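Local atomic coordinates of replicative DNA helicase (PDB entry 6OWN), a protein that houses a self-excising intein, the splicing domain described here, whose protein splicing is reversibly inhibited by zinc, within a helicase that probably unwinds DNA during replication. Residues M83-S88 with G133-H138; E52-T57 with P101-T106. One frame throughout, in Å; residues are numbered along the deposited sequence.

Interaction 1: residues M83-S88 with G133-H138; sequences MHTVVS and GMVPTH
V87 lays its CG1 methyl against the ring of P136, where V87 CG1 comes to 3.5 Å from P136 CG and to 3.8 Å from P136 CB. The two side chains meet at about a right angle, and the methyl belongs to the branch lying beside the V87 backbone N, on the solvent-exposed end of the contact. In the all-beta HINT fold expected of an intein, V87 lies in the loop just after the short, weakly bonded edge strand 84-85 of one antiparallel sheet; on that strand it is T85 that meets the C-terminal strand 135-138, which pairs with 127-130 in a two-stranded sheet. T85 touches both V135 and P136. T85 OG1 stands between its own backbone N and carbonyl carbon (chi1 55°), and V135 swings CG1 anti to its N (chi1 163°); as a result T85 OG1 and V135 CG1 are 3.3 Å apart, a hydroxyl set against a methyl. The approach is again nearly perpendicular. P136 CD adds a second apolar neighbour, 3.8 Å from T85 OG1. The strand opens at a G1 beta bulge, with M134 and V135 both facing A130, and T137, pointing away from T85, hydrogen-bonds H65. Two polar atoms are buried here without a partner in the model: T85 OG1 and P136 O, the latter 3.8 Å from T85 CB.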
# COMPACT_ATOMS: atom_id res chain seq x y z
N MET A 83 9.20 -11.93 -5.26
CA MET A 83 7.88 -11.61 -5.79
C MET A 83 7.87 -10.19 -6.35
O MET A 83 8.74 -9.36 -6.06
CB MET A 83 6.81 -11.74 -4.71
CG MET A 83 6.64 -13.13 -4.13
SD MET A 83 5.37 -13.15 -2.86
CE MET A 83 5.13 -14.91 -2.64
N HIS A 84 6.86 -9.91 -7.18
CA HIS A 84 6.63 -8.59 -7.73
C HIS A 84 5.22 -8.13 -7.35
O HIS A 84 4.34 -8.94 -7.07
CB HIS A 84 6.76 -8.58 -9.27
CG HIS A 84 8.07 -9.13 -9.77
ND1 HIS A 84 8.45 -10.44 -9.56
CD2 HIS A 84 9.06 -8.55 -10.48
CE1 HIS A 84 9.64 -10.64 -10.10
NE2 HIS A 84 10.03 -9.51 -10.67
N THR A 85 5.02 -6.81 -7.35
CA THR A 85 3.69 -6.23 -7.19
C THR A 85 3.23 -5.71 -8.55
O THR A 85 3.85 -4.80 -9.11
CB THR A 85 3.69 -5.10 -6.15
OG1 THR A 85 4.67 -4.13 -6.50
CG2 THR A 85 4.02 -5.65 -4.77
N VAL A 86 2.16 -6.29 -9.07
CA VAL A 86 1.74 -6.08 -10.45
C VAL A 86 0.31 -5.56 -10.48
O VAL A 86 -0.42 -5.63 -9.49
CB VAL A 86 1.86 -7.37 -11.28
CG1 VAL A 86 3.29 -7.87 -11.29
CG2 VAL A 86 0.93 -8.42 -10.72
N VAL A 87 -0.09 -5.05 -11.64
CA VAL A 87 -1.44 -4.55 -11.85
C VAL A 87 -2.28 -5.44 -12.76
O VAL A 87 -3.49 -5.22 -12.87
CB VAL A 87 -1.43 -3.11 -12.41
CG1 VAL A 87 -0.59 -2.20 -11.53
CG2 VAL A 87 -0.91 -3.09 -13.85
N SER A 88 -1.68 -6.44 -13.40
CA SER A 88 -2.42 -7.36 -14.26
C SER A 88 -1.65 -8.66 -14.46
O SER A 88 -1.49 -9.14 -15.58
CB SER A 88 -2.71 -6.71 -15.62
N GLY A 133 7.67 5.46 -4.64
CA GLY A 133 7.77 4.76 -5.91
C GLY A 133 6.46 4.47 -6.60
O GLY A 133 6.46 3.93 -7.71
N MET A 134 5.33 4.81 -5.98
CA MET A 134 4.00 4.61 -6.57
C MET A 134 3.75 3.14 -6.91
O MET A 134 3.30 2.79 -8.00
CB MET A 134 3.82 5.50 -7.80
CG MET A 134 4.16 6.97 -7.54
SD MET A 134 3.38 8.02 -8.77
CE MET A 134 4.06 9.62 -8.35
N VAL A 135 4.03 2.28 -5.94
CA VAL A 135 3.89 0.83 -6.07
C VAL A 135 2.42 0.45 -5.95
O VAL A 135 1.69 1.02 -5.12
CB VAL A 135 4.75 0.13 -5.00
CG1 VAL A 135 4.34 -1.31 -4.82
CG2 VAL A 135 6.22 0.24 -5.38
N PRO A 136 1.93 -0.50 -6.74
CA PRO A 136 0.52 -0.91 -6.61
C PRO A 136 0.30 -1.69 -5.33
O PRO A 136 1.09 -2.56 -4.97
CB PRO A 136 0.29 -1.80 -7.84
CG PRO A 136 1.48 -1.62 -8.71
CD PRO A 136 2.61 -1.20 -7.84
N THR A 137 -0.81 -1.40 -4.66
CA THR A 137 -1.16 -2.17 -3.47
C THR A 137 -2.68 -2.28 -3.40
O THR A 137 -3.42 -1.52 -4.05
CB THR A 137 -0.55 -1.54 -2.21
OG1 THR A 137 -0.59 -2.47 -1.11
CG2 THR A 137 -1.26 -0.25 -1.82
N HIS A 138 -3.15 -3.25 -2.63
CA HIS A 138 -4.55 -3.65 -2.63
C HIS A 138 -5.25 -3.08 -1.40
O HIS A 138 -4.65 -3.00 -0.33
CB HIS A 138 -4.64 -5.18 -2.66
CG HIS A 138 -6.01 -5.71 -2.90
ND1 HIS A 138 -7.00 -5.71 -1.93
CD2 HIS A 138 -6.55 -6.33 -3.98
CE1 HIS A 138 -8.09 -6.28 -2.42
NE2 HIS A 138 -7.85 -6.66 -3.66

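Interaction 2: residues E52-T57 with P101-T106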
# COMPACT_ATOMS: atom_id res chain seq x y z
N GLU A 52 10.72 -3.87 1.47
CA GLU A 52 11.68 -3.15 0.66
C GLU A 52 11.54 -3.55 -0.80
O GLU A 52 11.35 -4.72 -1.11
CB GLU A 52 13.11 -3.39 1.16
CG GLU A 52 13.37 -2.74 2.51
CD GLU A 52 14.68 -3.18 3.13
OE1 GLU A 52 15.36 -4.05 2.54
OE2 GLU A 52 15.02 -2.66 4.22
N PHE A 53 11.63 -2.56 -1.70
CA PHE A 53 11.40 -2.77 -3.12
C PHE A 53 12.63 -2.43 -3.95
O PHE A 53 13.50 -1.65 -3.54
CB PHE A 53 10.22 -1.93 -3.63
CG PHE A 53 8.93 -2.19 -2.92
CD1 PHE A 53 8.13 -3.25 -3.29
CD2 PHE A 53 8.51 -1.37 -1.90
CE1 PHE A 53 6.94 -3.50 -2.63
CE2 PHE A 53 7.33 -1.62 -1.23
CZ PHE A 53 6.54 -2.68 -1.61
N SER A 54 12.67 -3.01 -5.15
CA SER A 54 13.80 -2.87 -6.06
C SER A 54 13.93 -1.46 -6.63
O SER A 54 14.99 -1.12 -7.15
CB SER A 54 13.67 -3.87 -7.20
OG SER A 54 12.43 -3.70 -7.87
N ASP A 55 12.89 -0.64 -6.56
CA ASP A 55 13.02 0.75 -7.00
C ASP A 55 13.66 1.64 -5.93
O ASP A 55 13.66 2.86 -6.07
CB ASP A 55 11.65 1.31 -7.40
CG ASP A 55 10.67 1.32 -6.23
OD1 ASP A 55 11.05 0.87 -5.14
OD2 ASP A 55 9.53 1.77 -6.39
N GLY A 56 14.19 1.05 -4.86
CA GLY A 56 14.80 1.84 -3.81
C GLY A 56 13.83 2.44 -2.82
O GLY A 56 14.20 3.39 -2.11
N THR A 57 12.60 1.95 -2.75
CA THR A 57 11.65 2.51 -1.80
C THR A 57 11.21 1.42 -0.82
O THR A 57 11.49 0.24 -0.99
CB THR A 57 10.45 3.13 -2.52
OG1 THR A 57 9.70 2.12 -3.21
CG2 THR A 57 10.93 4.19 -3.55
N PRO A 101 7.93 -2.23 -16.28
CA PRO A 101 8.69 -3.20 -15.49
C PRO A 101 8.19 -3.25 -14.05
O PRO A 101 8.36 -2.30 -13.29
CB PRO A 101 10.12 -2.65 -15.55
CG PRO A 101 9.92 -1.17 -15.67
CD PRO A 101 8.66 -0.97 -16.47
N ALA A 102 7.55 -4.36 -13.68
CA ALA A 102 6.96 -4.47 -12.36
C ALA A 102 8.04 -4.40 -11.28
O ALA A 102 9.08 -5.05 -11.39
CB ALA A 102 6.16 -5.77 -12.23
N VAL A 103 7.79 -3.60 -10.25
CA VAL A 103 8.73 -3.49 -9.14
C VAL A 103 8.80 -4.83 -8.42
O VAL A 103 7.80 -5.55 -8.30
CB VAL A 103 8.29 -2.35 -8.21
CG1 VAL A 103 8.91 -2.49 -6.84
CG2 VAL A 103 8.63 -1.00 -8.81
N GLN A 104 10.00 -5.18 -7.95
CA GLN A 104 10.24 -6.43 -7.25
C GLN A 104 10.44 -6.19 -5.75
O GLN A 104 11.10 -5.23 -5.35
CB GLN A 104 11.46 -7.14 -7.83
CG GLN A 104 11.78 -8.47 -7.19
CD GLN A 104 12.99 -9.15 -7.83
OE1 GLN A 104 13.23 -10.33 -7.62
NE2 GLN A 104 13.73 -8.39 -8.62
N ILE A 105 9.88 -7.08 -4.94
CA ILE A 105 10.14 -7.08 -3.50
C ILE A 105 11.52 -7.67 -3.26
O ILE A 105 11.81 -8.80 -3.67
CB ILE A 105 9.07 -7.87 -2.75
CG1 ILE A 105 7.71 -7.16 -2.85
CG2 ILE A 105 9.48 -8.10 -1.29
CD1 ILE A 105 6.55 -8.08 -2.68
N THR A 106 12.39 -6.92 -2.59
CA THR A 106 13.73 -7.42 -2.32
C THR A 106 13.92 -7.90 -0.89
O THR A 106 14.83 -8.70 -0.64
CB THR A 106 14.77 -6.34 -2.66
OG1 THR A 106 14.48 -5.15 -1.92
CG2 THR A 106 14.71 -6.02 -4.14
O HOH W 1 16.07 -5.06 0.11
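With chi1 at 56°, S54 holds OG between its backbone N and carbonyl carbon, which brings it up to the chain of Q104; V103, with CG1 anti to its N, sends that methyl to F53. The result is a 2.8 Å bond from Q104 N to S54 OG, nearly straight at 161°. In the other direction S54 N donates to Q104 O over 2.7 Å, meeting the carbonyl almost head-on (C=O...N angle 165°). The serine hydroxyl thus takes the place a strand carbonyl would fill, just where a type I turn, F53 to G56, bends the chain away. Before it, F53 and I105 form an antiparallel non-hydrogen-bonded pair, and T106 N reaches E52 O at 2.8 Å. The F53 and I105 side chains lie side by side, pointing the same way, F53 CE1 3.7 Å from I105 CG1, while V103 crosses F53 at about a right angle, V103 CG1 to F53 CB 3.5 Å. In the turn, D55 OD1 accepts from T57 N, which makes an Asx turn, and also from T57 OG1, both donors coming from the same face of the carboxylate. E52 OE1 and T106 OG1 share a water, and E52 OE2 is salt-bridged to R109. Strand 48-53 runs between 58-62 and 103-111 in the sheet; I59 of the former touches F53, and V135 of strand 135-138 packs on F53, D55 and V103.

Overall arrangement
Strand 103-111 connects the two contacts: it pairs with 48-53 in interaction 2 and, along its other edge, with 84-85 of interaction 1. The evidence is two probable backbone hydrogen bonds, M83 O to I105 N at 2.8 Å and T85 N to V103 O at 3.2 Å. Centres of the contacts are about 9 Å apart. V135 of interaction 1 also borders interaction 2, from outside its segments. Bound zinc lies beyond either contact: the side chains of P136 and D55 are about 12 and 13 Å from a zinc ion. One zinc site comprises C118, V119 and Y128; Y128 shares a backbone hydrogen bond with T137.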